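Local coordinates for endoglucanase family 5 (Clostridium acetobutylicum ATCC 824, PDB 6PZ7), which probably hydrolyses beta-1,4-glucan backbones of cellulose and related plant polysaccharides, acting as a broad-specificity family 5 endoglucanase, at residues S219-A224 / I267-S272; G19-N24 / V300-G305; E154-G159 / T194-T199; I97-H102 / T143-R148; Q263-G268 / K295-V300. All blocks are in the same frame, centred on the assembly; numbering follows the deposited sequence.

Contact 1: residues S219-A224 / I267-S272; sequences SLHMYA and IGQFGS. Unlike the reference sequence in segment 267-272: Gln269 (reference Glu).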
# COMPACT_ATOMS: atom_id res chain seq x y z
N SER A 219 -2.40 -7.73 -1.15
CA SER A 219 -1.43 -6.66 -1.03
C SER A 219 -0.09 -7.17 -0.50
O SER A 219 -0.04 -7.77 0.59
CB SER A 219 -1.97 -5.63 -0.03
OG SER A 219 -0.98 -4.64 0.21
N LEU A 220 0.98 -6.91 -1.25
CA LEU A 220 2.34 -7.25 -0.86
C LEU A 220 3.22 -6.03 -1.01
O LEU A 220 2.98 -5.18 -1.88
CB LEU A 220 2.90 -8.40 -1.71
CG LEU A 220 2.08 -9.69 -1.72
CD1 LEU A 220 2.63 -10.64 -2.78
CD2 LEU A 220 2.06 -10.34 -0.36
N HIS A 221 4.25 -5.90 -0.17
CA HIS A 221 5.23 -4.83 -0.26
C HIS A 221 6.58 -5.48 -0.48
O HIS A 221 6.90 -6.49 0.17
CB HIS A 221 5.26 -3.97 0.99
CG HIS A 221 3.97 -3.26 1.24
ND1 HIS A 221 3.73 -2.57 2.41
CD2 HIS A 221 2.84 -3.13 0.49
CE1 HIS A 221 2.52 -2.04 2.36
NE2 HIS A 221 1.95 -2.39 1.22
N MET A 222 7.38 -4.98 -1.44
CA MET A 222 8.63 -5.65 -1.79
C MET A 222 9.64 -4.65 -2.35
O MET A 222 9.67 -4.35 -3.56
CB MET A 222 8.34 -6.78 -2.78
CG MET A 222 9.56 -7.68 -3.01
SD MET A 222 9.33 -9.14 -4.02
CE MET A 222 9.46 -8.41 -5.63
N TYR A 223 10.50 -4.18 -1.47
CA TYR A 223 11.55 -3.22 -1.82
C TYR A 223 12.80 -4.01 -2.20
O TYR A 223 13.80 -4.02 -1.48
CB TYR A 223 11.82 -2.27 -0.68
CG TYR A 223 10.72 -1.31 -0.31
CD1 TYR A 223 10.81 0.03 -0.64
CD2 TYR A 223 9.59 -1.72 0.42
CE1 TYR A 223 9.84 0.93 -0.24
CE2 TYR A 223 8.61 -0.82 0.82
CZ TYR A 223 8.75 0.51 0.49
OH TYR A 223 7.83 1.44 0.89
N ALA A 224 12.73 -4.68 -3.29
CA ALA A 224 13.78 -5.60 -3.72
C ALA A 224 14.70 -4.97 -4.77
O ALA A 224 14.26 -4.15 -5.58
CB ALA A 224 13.16 -6.86 -4.33
N ILE A 267 1.43 -4.99 -5.72
CA ILE A 267 2.59 -4.64 -4.91
C ILE A 267 2.40 -3.16 -4.55
O ILE A 267 2.73 -2.25 -5.32
CB ILE A 267 3.90 -4.95 -5.61
CG1 ILE A 267 4.05 -6.47 -5.77
CG2 ILE A 267 5.06 -4.36 -4.83
CD1 ILE A 267 5.24 -6.91 -6.61
N GLY A 268 1.83 -2.91 -3.37
CA GLY A 268 1.42 -1.58 -3.00
C GLY A 268 2.51 -0.67 -2.52
O GLY A 268 2.27 0.54 -2.37
N GLN A 269 3.71 -1.20 -2.28
CA GLN A 269 4.91 -0.41 -2.03
C GLN A 269 6.09 -1.13 -2.66
O GLN A 269 6.35 -2.31 -2.38
CB GLN A 269 5.23 -0.21 -0.56
CG GLN A 269 4.11 0.52 0.22
CD GLN A 269 4.42 0.82 1.67
OE1 GLN A 269 3.49 1.14 2.44
NE2 GLN A 269 5.62 0.66 2.08
N PHE A 270 6.88 -0.38 -3.44
CA PHE A 270 8.24 -0.74 -3.84
C PHE A 270 8.98 0.57 -4.04
O PHE A 270 8.38 1.64 -4.05
CB PHE A 270 8.29 -1.63 -5.07
CG PHE A 270 8.15 -0.91 -6.41
CD1 PHE A 270 7.03 -0.18 -6.76
CD2 PHE A 270 9.17 -1.02 -7.36
CE1 PHE A 270 6.93 0.46 -7.97
CE2 PHE A 270 9.06 -0.38 -8.58
CZ PHE A 270 7.94 0.35 -8.89
N GLY A 271 10.28 0.50 -4.24
CA GLY A 271 11.06 1.70 -4.48
C GLY A 271 12.51 1.49 -4.11
O GLY A 271 12.91 0.40 -3.69
N SER A 272 13.28 2.56 -4.28
CA SER A 272 14.70 2.58 -3.88
C SER A 272 15.03 3.95 -3.34
O SER A 272 14.42 4.95 -3.74
CB SER A 272 15.60 2.24 -5.08
OG SER A 272 15.43 3.21 -6.13
O HOH W 1 12.51 -1.89 -5.34
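Gln269, a glutamate in the reference sequence, lies across the imidazole of His221. Its CG is 3.6 Å from the ring centroid, almost on the normal, and its amide plane is turned only 17° from the ring, so the two groups stack. This is the tight part of the contact. With CG beside the backbone N (chi1 -60°) and the chain extended beyond it, Gln269 carries its amide to the phenol of Tyr223. There NE2 comes in at the ring edge, 2.6 Å from Tyr223 OH, but at 127° the bond is bent and weak. Beneath these side chains run neighbouring parallel strands of the TIM barrel, joined from Gly268 N to Leu220 O (2.9 Å) and from Met222 N to Gln269 O (3.0 Å). Leu220 and Ile267 point to the other face of the sheet, toward helix 241-259. Past Phe270, whose CA sits over the Tyr223 ring, the grip becomes indirect: one water donates to Ala224 O and to Gly271 O, at 2.9 Å each. His221 ND1 bonds to Glu146. The neutral amide, its OE1 accepting from Arg57, thus replaces a carboxylate on the seventh strand, consistent with the nucleophile position of family 5 enzymes.

Contact 2: residues G19-N24 / V300-G305; sequences GWNLGN and VWWDNG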
# COMPACT_ATOMS: atom_id res chain seq x y z
N GLY A 19 1.12 2.88 -9.89
CA GLY A 19 0.70 3.82 -8.86
C GLY A 19 1.84 4.57 -8.19
O GLY A 19 3.03 4.22 -8.30
N TRP A 20 1.44 5.59 -7.45
CA TRP A 20 2.30 6.44 -6.63
C TRP A 20 1.67 6.58 -5.25
O TRP A 20 0.47 6.84 -5.15
CB TRP A 20 2.50 7.78 -7.34
CG TRP A 20 3.39 8.79 -6.67
CD1 TRP A 20 4.73 8.96 -6.89
CD2 TRP A 20 2.98 9.83 -5.77
NE1 TRP A 20 5.17 10.06 -6.18
CE2 TRP A 20 4.13 10.59 -5.46
CE3 TRP A 20 1.77 10.18 -5.18
CZ2 TRP A 20 4.11 11.69 -4.61
CZ3 TRP A 20 1.73 11.27 -4.34
CH2 TRP A 20 2.90 12.02 -4.06
N ASN A 21 2.47 6.41 -4.20
CA ASN A 21 2.04 6.60 -2.83
C ASN A 21 2.23 8.04 -2.36
O ASN A 21 3.35 8.58 -2.45
CB ASN A 21 2.86 5.75 -1.85
CG ASN A 21 2.42 4.30 -1.73
OD1 ASN A 21 1.51 4.01 -0.96
ND2 ASN A 21 3.09 3.42 -2.45
N LEU A 22 1.19 8.58 -1.74
CA LEU A 22 1.26 9.85 -1.00
C LEU A 22 1.82 9.58 0.40
O LEU A 22 1.13 9.61 1.40
CB LEU A 22 -0.11 10.49 -0.95
CG LEU A 22 -0.19 11.89 -0.35
CD1 LEU A 22 0.47 12.93 -1.28
CD2 LEU A 22 -1.66 12.23 -0.08
N GLY A 23 3.11 9.21 0.45
CA GLY A 23 3.69 8.72 1.70
C GLY A 23 4.11 9.80 2.67
O GLY A 23 4.37 10.95 2.30
N ASN A 24 4.18 9.42 3.94
CA ASN A 24 4.56 10.34 5.01
C ASN A 24 3.70 11.59 5.03
O ASN A 24 4.16 12.69 5.30
CB ASN A 24 6.06 10.69 4.98
CG ASN A 24 6.94 9.59 5.54
OD1 ASN A 24 6.55 8.44 5.66
ND2 ASN A 24 8.20 9.97 5.84
N VAL A 300 3.19 0.01 -7.08
CA VAL A 300 2.91 1.36 -6.56
C VAL A 300 4.17 1.86 -5.86
O VAL A 300 4.60 1.29 -4.85
CB VAL A 300 1.72 1.36 -5.60
CG1 VAL A 300 1.34 2.79 -5.21
CG2 VAL A 300 0.51 0.63 -6.19
N TRP A 301 4.80 2.90 -6.41
CA TRP A 301 6.05 3.45 -5.87
C TRP A 301 5.83 4.14 -4.53
O TRP A 301 4.88 4.91 -4.39
CB TRP A 301 6.62 4.48 -6.87
CG TRP A 301 7.95 5.05 -6.43
CD1 TRP A 301 8.14 6.12 -5.63
CD2 TRP A 301 9.24 4.56 -6.76
NE1 TRP A 301 9.48 6.32 -5.41
CE2 TRP A 301 10.17 5.38 -6.12
CE3 TRP A 301 9.72 3.51 -7.57
CZ2 TRP A 301 11.54 5.20 -6.25
CZ3 TRP A 301 11.08 3.34 -7.71
CH2 TRP A 301 11.96 4.17 -7.04
N TRP A 302 6.69 3.88 -3.56
CA TRP A 302 6.66 4.58 -2.27
C TRP A 302 7.41 5.91 -2.36
O TRP A 302 8.62 5.95 -2.53
CB TRP A 302 7.28 3.72 -1.17
CG TRP A 302 7.23 4.41 0.18
CD1 TRP A 302 8.29 5.00 0.83
CD2 TRP A 302 6.07 4.66 0.96
NE1 TRP A 302 7.84 5.59 1.98
CE2 TRP A 302 6.49 5.40 2.09
CE3 TRP A 302 4.72 4.34 0.83
CZ2 TRP A 302 5.60 5.80 3.10
CZ3 TRP A 302 3.83 4.74 1.83
CH2 TRP A 302 4.29 5.45 2.95
N ASP A 303 6.68 7.01 -2.22
CA ASP A 303 7.22 8.37 -2.26
C ASP A 303 6.90 9.02 -0.92
O ASP A 303 5.74 9.30 -0.60
CB ASP A 303 6.65 9.18 -3.44
CG ASP A 303 7.31 10.51 -3.58
OD1 ASP A 303 7.52 11.16 -2.54
OD2 ASP A 303 7.62 10.91 -4.72
N ASN A 304 7.92 9.30 -0.12
CA ASN A 304 7.75 9.94 1.19
C ASN A 304 8.13 11.40 1.20
O ASN A 304 8.19 12.01 2.27
CB ASN A 304 8.45 9.14 2.29
CG ASN A 304 9.95 9.04 2.09
OD1 ASN A 304 10.52 9.57 1.12
ND2 ASN A 304 10.58 8.33 2.99
N GLY A 305 8.42 11.99 0.05
CA GLY A 305 8.75 13.40 -0.00
C GLY A 305 10.18 13.73 0.35
O GLY A 305 10.51 14.92 0.51
O HOH W 2 8.84 12.74 5.24
O HOH W 3 8.78 6.69 4.55
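Trp20 and Asp303 meet where the first and last strands of the TIM barrel, 19-22 and 298-303, run parallel and close the cylinder. The indole and carboxylate planes are 59° apart. Trp20 NE1 meets Asp303 OD2 (3.0 Å) from above the carboxylate plane, the oxygen itself tilted out of the indole plane, and the bond is bent to 137°. The same OD2 also accepts from the backbone N of Ile316 and Leu317. On the other face of the sheet Asn21 crosses Trp302 at about a right angle, amide and ring planes 54° apart, with Asn21 CG 3.4 Å from Trp302 CE3. Asn21 grips Trp301 O twice: its backbone N arrives nearly end-on to the carbonyl at 2.8 Å, while ND2 stands well above the carbonyl plane at 3.0 Å. Bonds from OD1 to Arg57 and from ND2 to Gly268 leave the amide little freedom to rotate. Farther along, Gly23 CA lies over the six-membered ring of Trp302, 4.0 Å from its centroid, a CH-pi contact. Trp302 NE1 donates in the ring plane to a water shared with Asn24 OD1 and Asn304 ND2, the latter also bonded to Asp312 O. Beyond Trp302, Asp303 OD1 accepts from Gly305 N at 2.9 Å, closing an Asx turn.

Contact 3: residues E154-G159 / T194-T199; sequences EEWNGG and TYAAST. With EDO (1,2-ethanediol), chain D.
One face of the Tyr195 ring is covered by Gly159, whose CA stands 3.4 Å from the centroid and 11° off the normal, a CH-pi contact. At the ring edge, in plane, Glu155 O comes within 3.4 Å of Tyr195 CE1. The contact joins two beta-alpha loops of the TIM barrel, those following strands 139-142 and 190-193. Tyr195 CG lies opposite its backbone N (chi1 -178°), a setting that sends the ring across to the 158-159 backbone; its OH is bonded to Ile149 N, and Ile167 of helix 161-180 also packs against it. The second flat group, Trp156, has Glu155 CG over one face. Its CZ3 is 4.2 Å from Ala196 CB, a looser apolar touch, and an ethanediol, probably from the crystallisation liquor, lies at its edge. That molecule's O2 donates to Ala196 O (2.6 Å) and is linked to a water that also pairs with Ser198 OG (3.0 Å), itself bonded to Ala200 N. No direct hydrogen bond crosses the contact. The exposed indole, also touching Glu146, is consistent with a place beside the substrate cleft. A type I turn shapes the first loop: Asn157 N and Gly159 N, each at 3.0 Å, reach Glu154 O from opposite faces of its plane.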
# COMPACT_ATOMS: atom_id res chain seq x y z
N GLU A 154 10.38 -12.13 14.57
CA GLU A 154 9.85 -12.47 13.25
C GLU A 154 9.19 -11.31 12.53
O GLU A 154 8.58 -11.52 11.46
CB GLU A 154 8.89 -13.66 13.35
CG GLU A 154 9.48 -14.93 13.94
CD GLU A 154 9.43 -15.01 15.45
OE1 GLU A 154 8.93 -14.12 16.16
OE2 GLU A 154 9.93 -16.05 15.98
N GLU A 155 9.29 -10.09 13.06
CA GLU A 155 8.61 -8.93 12.50
C GLU A 155 8.82 -8.80 11.00
O GLU A 155 7.87 -8.49 10.26
CB GLU A 155 9.07 -7.67 13.24
CG GLU A 155 8.40 -6.40 12.77
CD GLU A 155 8.86 -5.13 13.47
OE1 GLU A 155 9.71 -5.20 14.37
OE2 GLU A 155 8.30 -4.04 13.10
N TRP A 156 10.05 -8.95 10.53
CA TRP A 156 10.38 -8.81 9.12
C TRP A 156 10.68 -10.13 8.43
O TRP A 156 11.26 -10.14 7.33
CB TRP A 156 11.50 -7.78 8.96
CG TRP A 156 11.08 -6.43 9.53
CD1 TRP A 156 11.66 -5.79 10.59
CD2 TRP A 156 9.98 -5.61 9.11
NE1 TRP A 156 10.98 -4.61 10.85
CE2 TRP A 156 9.98 -4.46 9.94
CE3 TRP A 156 9.01 -5.71 8.10
CZ2 TRP A 156 9.03 -3.45 9.79
CZ3 TRP A 156 8.09 -4.68 7.95
CH2 TRP A 156 8.11 -3.58 8.77
N ASN A 157 10.28 -11.23 9.03
CA ASN A 157 10.49 -12.58 8.51
C ASN A 157 9.18 -13.32 8.24
O ASN A 157 9.18 -14.57 8.15
CB ASN A 157 11.36 -13.38 9.49
CG ASN A 157 12.72 -12.84 9.56
OD1 ASN A 157 13.35 -12.59 8.51
ND2 ASN A 157 13.22 -12.67 10.75
N GLY A 158 8.08 -12.64 8.16
CA GLY A 158 6.81 -13.28 7.89
C GLY A 158 6.04 -13.71 9.12
O GLY A 158 5.03 -14.40 8.99
N GLY A 159 6.48 -13.33 10.31
CA GLY A 159 5.68 -13.52 11.50
C GLY A 159 5.73 -14.96 12.01
O GLY A 159 6.68 -15.70 11.76
N THR A 194 -0.77 -10.01 3.59
CA THR A 194 -0.12 -10.99 4.44
C THR A 194 0.39 -10.28 5.71
O THR A 194 0.39 -9.05 5.82
CB THR A 194 1.04 -11.60 3.68
OG1 THR A 194 1.88 -10.51 3.29
CG2 THR A 194 0.62 -12.40 2.46
N TYR A 195 0.94 -11.07 6.64
CA TYR A 195 1.68 -10.55 7.79
C TYR A 195 2.75 -9.60 7.26
O TYR A 195 3.56 -9.97 6.42
CB TYR A 195 2.34 -11.71 8.55
CG TYR A 195 3.10 -11.23 9.78
CD1 TYR A 195 4.35 -10.68 9.69
CD2 TYR A 195 2.53 -11.33 11.05
CE1 TYR A 195 5.04 -10.21 10.81
CE2 TYR A 195 3.20 -10.86 12.17
CZ TYR A 195 4.46 -10.32 12.05
OH TYR A 195 5.15 -9.84 13.15
N ALA A 196 2.73 -8.35 7.76
CA ALA A 196 3.66 -7.29 7.39
C ALA A 196 3.66 -6.95 5.90
O ALA A 196 4.60 -6.33 5.42
CB ALA A 196 5.07 -7.55 7.90
N ALA A 197 2.66 -7.39 5.15
CA ALA A 197 2.67 -7.33 3.69
C ALA A 197 3.88 -8.05 3.12
O ALA A 197 4.36 -7.75 2.03
CB ALA A 197 2.49 -5.91 3.13
N SER A 198 4.40 -9.04 3.85
CA SER A 198 5.59 -9.77 3.49
C SER A 198 5.36 -10.73 2.34
O SER A 198 4.33 -11.39 2.24
CB SER A 198 6.06 -10.56 4.70
OG SER A 198 7.27 -11.25 4.43
N THR A 199 6.40 -10.92 1.54
CA THR A 199 6.49 -11.95 0.51
C THR A 199 7.17 -13.22 1.03
O THR A 199 7.39 -14.15 0.25
CB THR A 199 7.24 -11.45 -0.74
OG1 THR A 199 8.56 -11.05 -0.34
CG2 THR A 199 6.51 -10.28 -1.35
C1 EDO D . 8.56 -5.19 4.09
O1 EDO D . 8.87 -4.38 2.97
C2 EDO D . 7.33 -6.04 3.73
O2 EDO D . 7.14 -6.83 4.89
O HOH W 4 8.66 -8.86 5.66

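Contact 4: residues I97-H102 / T143-R148; sequences ILNTHH and TLNEPR. With EDO (1,2-ethanediol), chain C.
Stacking carries the centre: the amide of Asn145 lies over one face of the His101 ring, the planes 21° apart and ND2 offset toward the rim, 3.2 Å from His101 CE1. No hydrogen bond joins the pair, because their N and O atoms meet across the face at poor angles. Asn99 instead fixes the rotation of the imidazole. Its ND2 donates in the ring plane to His101 ND1 at 3.0 Å (161°), and its OD1 is bonded to Val60 N, which positions the amide, while Asn145 OD1 is taken by Arg57. Direct bonding across the segments comes from Thr100 OG1, which donates to Thr143 O at 2.9 Å. Water supplies the rest: one molecule donates to Thr100 OG1 (2.8 Å) and His101 O and accepts from Asn145 N, and a second links His101 O to Glu146 N. Asn145-Glu146-Pro147 matches the Asn-Glu-Pro sequence that in family 5 typically carries the acid/base. Here an ethanediol grips both carboxylate oxygens, its O1 bonding to Glu146 OE1 and its O2 to Glu146 OE2, each at 2.6 Å. Around the contact, Asn99 and His101 touch Arg57 of strand 55-58, Leu144 packs on Phe170 of helix 161-180, and Thr143 meets strand 190-193.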
# COMPACT_ATOMS: atom_id res chain seq x y z
N ILE A 97 -6.38 4.19 -3.51
CA ILE A 97 -6.35 3.14 -2.48
C ILE A 97 -6.35 3.83 -1.13
O ILE A 97 -5.45 4.63 -0.84
CB ILE A 97 -5.11 2.22 -2.62
CG1 ILE A 97 -5.05 1.51 -3.97
CG2 ILE A 97 -5.12 1.20 -1.46
CD1 ILE A 97 -3.66 0.94 -4.25
N LEU A 98 -7.35 3.56 -0.31
CA LEU A 98 -7.49 4.13 1.03
C LEU A 98 -7.29 3.02 2.04
O LEU A 98 -7.99 2.00 1.96
CB LEU A 98 -8.88 4.76 1.17
CG LEU A 98 -9.19 5.34 2.53
CD1 LEU A 98 -8.34 6.52 2.87
CD2 LEU A 98 -10.65 5.73 2.65
N ASN A 99 -6.37 3.21 2.99
CA ASN A 99 -6.05 2.12 3.93
C ASN A 99 -6.19 2.53 5.39
O ASN A 99 -6.64 3.64 5.72
CB ASN A 99 -4.67 1.51 3.64
CG ASN A 99 -3.51 2.33 4.14
OD1 ASN A 99 -3.70 3.36 4.78
ND2 ASN A 99 -2.29 1.86 3.88
N THR A 100 -5.84 1.58 6.28
CA THR A 100 -5.28 1.90 7.58
C THR A 100 -3.78 1.66 7.50
O THR A 100 -3.32 0.78 6.77
CB THR A 100 -5.89 1.09 8.73
OG1 THR A 100 -5.51 -0.30 8.66
CG2 THR A 100 -7.42 1.18 8.76
N HIS A 101 -3.00 2.45 8.25
CA HIS A 101 -1.55 2.52 8.03
C HIS A 101 -0.83 2.25 9.33
O HIS A 101 -0.82 1.09 9.79
CB HIS A 101 -1.10 3.74 7.22
CG HIS A 101 0.16 3.50 6.48
ND1 HIS A 101 0.19 2.84 5.27
CD2 HIS A 101 1.44 3.82 6.79
CE1 HIS A 101 1.45 2.78 4.88
NE2 HIS A 101 2.22 3.40 5.76
N HIS A 102 -0.21 3.25 9.95
CA HIS A 102 0.57 3.07 11.20
C HIS A 102 -0.37 3.00 12.40
O HIS A 102 -0.46 3.92 13.22
CB HIS A 102 1.57 4.20 11.40
CG HIS A 102 2.63 4.29 10.36
ND1 HIS A 102 3.36 3.22 9.92
CD2 HIS A 102 3.09 5.35 9.65
CE1 HIS A 102 4.21 3.61 8.97
NE2 HIS A 102 4.08 4.91 8.82
N THR A 143 -7.38 -3.09 3.77
CA THR A 143 -7.81 -3.27 5.16
C THR A 143 -6.76 -2.85 6.17
O THR A 143 -7.08 -2.19 7.16
CB THR A 143 -8.20 -4.74 5.37
OG1 THR A 143 -7.09 -5.54 5.01
CG2 THR A 143 -9.45 -5.12 4.58
N LEU A 144 -5.51 -3.25 5.92
CA LEU A 144 -4.39 -3.13 6.83
C LEU A 144 -3.16 -2.87 5.97
O LEU A 144 -3.09 -3.29 4.81
CB LEU A 144 -4.18 -4.42 7.61
CG LEU A 144 -5.37 -4.95 8.43
CD1 LEU A 144 -5.10 -6.35 8.91
CD2 LEU A 144 -5.62 -4.02 9.59
N ASN A 145 -2.13 -2.24 6.56
CA ASN A 145 -0.90 -1.93 5.84
C ASN A 145 0.13 -3.05 5.99
O ASN A 145 0.26 -3.91 5.10
CB ASN A 145 -0.34 -0.59 6.36
CG ASN A 145 1.01 -0.29 5.79
OD1 ASN A 145 1.21 -0.43 4.60
ND2 ASN A 145 1.94 0.15 6.60
N GLU A 146 0.86 -3.08 7.09
CA GLU A 146 1.87 -4.09 7.39
C GLU A 146 1.60 -4.65 8.78
O GLU A 146 2.35 -4.41 9.75
CB GLU A 146 3.26 -3.48 7.30
CG GLU A 146 3.61 -3.10 5.86
CD GLU A 146 4.97 -2.54 5.67
OE1 GLU A 146 5.71 -2.34 6.67
OE2 GLU A 146 5.36 -2.23 4.51
N PRO A 147 0.47 -5.33 8.96
CA PRO A 147 0.08 -5.75 10.31
C PRO A 147 1.09 -6.75 10.85
O PRO A 147 1.46 -7.71 10.18
CB PRO A 147 -1.29 -6.40 10.09
CG PRO A 147 -1.29 -6.88 8.65
CD PRO A 147 -0.49 -5.78 7.92
N ARG A 148 1.53 -6.55 12.08
CA ARG A 148 2.67 -7.28 12.61
C ARG A 148 2.82 -6.98 14.09
O ARG A 148 2.12 -6.12 14.65
CB ARG A 148 3.93 -6.88 11.86
CG ARG A 148 4.40 -5.45 12.14
CD ARG A 148 5.42 -4.97 11.13
NE ARG A 148 6.01 -3.69 11.47
CZ ARG A 148 5.44 -2.53 11.26
NH1 ARG A 148 4.28 -2.41 10.67
NH2 ARG A 148 6.07 -1.42 11.68
C1 EDO C . 8.87 -0.98 5.65
O1 EDO C . 7.67 -0.60 6.34
C2 EDO C . 8.63 -1.09 4.16
O2 EDO C . 7.89 -2.27 3.86
O HOH W 5 -2.84 -1.07 9.29
O HOH W 6 0.49 -1.62 9.66
O HOH W 7 2.79 0.25 9.90

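Contact 5: residues Q263-G268 / K295-V300; sequences QPVVIG and KGITTV
Ile267 and Ile297 form the apolar centre, crossing at a slant so that Ile297 CG2 lies 3.8 Å from Ile267 CG1 and equally near its CD1. The branch that touches, CG2 of Ile297, is the one opposite the backbone N, reflecting a chi1 of -59°. Val265 CG1 adds a looser contact to the same methyl. Toward the barrel interior, Val266 CG1 meets Val300 CG2 at 4.0 Å, and Val13 of helix 9-16 also packs against Val266. The backbones, neighbouring parallel strands whose short segments run 18° apart, belong to the beta-alpha-beta crossover through helix 278-294. Ile267 N donates to Thr298 O at 2.9 Å. Val300 N returns a weak bond to Ile267 O, also 2.9 Å but bent to 124°, and Thr299 CA approaches that oxygen at 3.3 Å. Farther out the strands diverge: Val265 O is 3.8 Å from Thr298 N, too far to bond, and a water takes over, accepting from Val265 N and donating to Gly296 O (2.8 Å). Gly296, with positive phi, is the C-prime residue of the Schellman motif that ends the helix. Thr298 OG1 is bonded to Val13 O and Arg293. Thr298 N, by contrast, is buried without a partner, an unpaid polar cost beside the water bridge; this edge rests on apolar packing and water rather than on direct strand pairing.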
# COMPACT_ATOMS: atom_id res chain seq x y z
N GLN A 263 -5.82 -15.41 -8.33
CA GLN A 263 -5.84 -14.48 -7.20
C GLN A 263 -4.95 -13.29 -7.53
O GLN A 263 -3.72 -13.40 -7.50
CB GLN A 263 -5.37 -15.16 -5.91
CG GLN A 263 -5.32 -14.22 -4.74
CD GLN A 263 -6.65 -13.50 -4.54
OE1 GLN A 263 -7.65 -14.14 -4.24
NE2 GLN A 263 -6.66 -12.18 -4.73
N PRO A 264 -5.53 -12.13 -7.88
CA PRO A 264 -4.71 -10.98 -8.24
C PRO A 264 -3.94 -10.40 -7.07
O PRO A 264 -4.32 -10.56 -5.90
CB PRO A 264 -5.73 -9.98 -8.79
CG PRO A 264 -6.87 -10.84 -9.30
CD PRO A 264 -6.95 -11.90 -8.22
N VAL A 265 -2.88 -9.67 -7.43
CA VAL A 265 -1.92 -9.09 -6.50
C VAL A 265 -1.58 -7.67 -6.94
O VAL A 265 -1.31 -7.43 -8.13
CB VAL A 265 -0.61 -9.92 -6.47
CG1 VAL A 265 0.45 -9.25 -5.59
CG2 VAL A 265 -0.88 -11.33 -6.00
N VAL A 266 -1.53 -6.76 -5.98
CA VAL A 266 -0.91 -5.44 -6.14
C VAL A 266 0.27 -5.36 -5.18
O VAL A 266 0.13 -5.60 -3.97
CB VAL A 266 -1.93 -4.31 -5.84
CG1 VAL A 266 -1.26 -2.96 -5.73
CG2 VAL A 266 -3.02 -4.31 -6.92
N ILE A 267 1.43 -4.99 -5.72
CA ILE A 267 2.59 -4.64 -4.91
C ILE A 267 2.40 -3.16 -4.55
O ILE A 267 2.73 -2.25 -5.32
CB ILE A 267 3.90 -4.95 -5.61
CG1 ILE A 267 4.05 -6.47 -5.77
CG2 ILE A 267 5.06 -4.36 -4.83
CD1 ILE A 267 5.24 -6.91 -6.61
N GLY A 268 1.83 -2.91 -3.37
CA GLY A 268 1.42 -1.58 -3.00
C GLY A 268 2.51 -0.67 -2.52
O GLY A 268 2.27 0.54 -2.37
N LYS A 295 3.60 -10.61 -15.51
CA LYS A 295 3.01 -11.54 -14.55
C LYS A 295 1.68 -11.05 -13.99
O LYS A 295 1.20 -11.63 -13.01
CB LYS A 295 4.03 -11.83 -13.45
CG LYS A 295 5.27 -12.59 -13.98
CD LYS A 295 6.43 -12.51 -13.01
CE LYS A 295 7.57 -13.47 -13.33
NZ LYS A 295 8.02 -13.46 -14.74
N GLY A 296 1.08 -10.02 -14.57
CA GLY A 296 -0.22 -9.57 -14.13
C GLY A 296 -0.24 -8.74 -12.86
O GLY A 296 -1.32 -8.52 -12.30
N ILE A 297 0.91 -8.27 -12.39
CA ILE A 297 1.04 -7.58 -11.11
C ILE A 297 1.25 -6.09 -11.33
O ILE A 297 2.14 -5.68 -12.10
CB ILE A 297 2.22 -8.16 -10.31
CG1 ILE A 297 2.05 -9.66 -10.04
CG2 ILE A 297 2.40 -7.40 -9.01
CD1 ILE A 297 3.33 -10.37 -9.66
N THR A 298 0.44 -5.27 -10.68
CA THR A 298 0.58 -3.81 -10.68
C THR A 298 1.38 -3.37 -9.46
O THR A 298 1.20 -3.93 -8.37
CB THR A 298 -0.80 -3.17 -10.71
OG1 THR A 298 -1.32 -3.41 -12.02
CG2 THR A 298 -0.77 -1.70 -10.44
N THR A 299 2.21 -2.34 -9.64
CA THR A 299 3.13 -1.85 -8.62
C THR A 299 2.81 -0.40 -8.29
O THR A 299 2.26 0.34 -9.12
CB THR A 299 4.59 -1.94 -9.12
OG1 THR A 299 4.86 -0.98 -10.15
CG2 THR A 299 4.94 -3.35 -9.59
N VAL A 300 3.19 0.01 -7.08
CA VAL A 300 2.91 1.36 -6.56
C VAL A 300 4.17 1.86 -5.86
O VAL A 300 4.60 1.29 -4.85
CB VAL A 300 1.72 1.36 -5.60
CG1 VAL A 300 1.34 2.79 -5.21
CG2 VAL A 300 0.51 0.63 -6.19
O HOH W 8 -2.65 -9.84 -10.28

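Overall arrangement
Contacts 1, 5 and 2 follow one another round the barrel wall: contacts 1 and 5 share Ile267 and Gly268, and contacts 2 and 5 share Val300. Contact 1 touches contact 2 (centres 11 Å apart) through Tyr223 OH, 3.1 Å from Trp302 CG. Across the barrel mouth, His221 ND1 to Glu146 OE2 (2.7 Å) ties it to contact 4, whose centre is 14 Å away. This meeting place, with ethanediol on Glu146, is consistent with the catalytic centre. Contact 3 extends the rim outward, joined to contact 4 by the salt bridge from Glu155 OE2 to Arg148 NE (2.8 Å). Contact 5 lies deeper, its nearest atoms about 5 Å from contact 4.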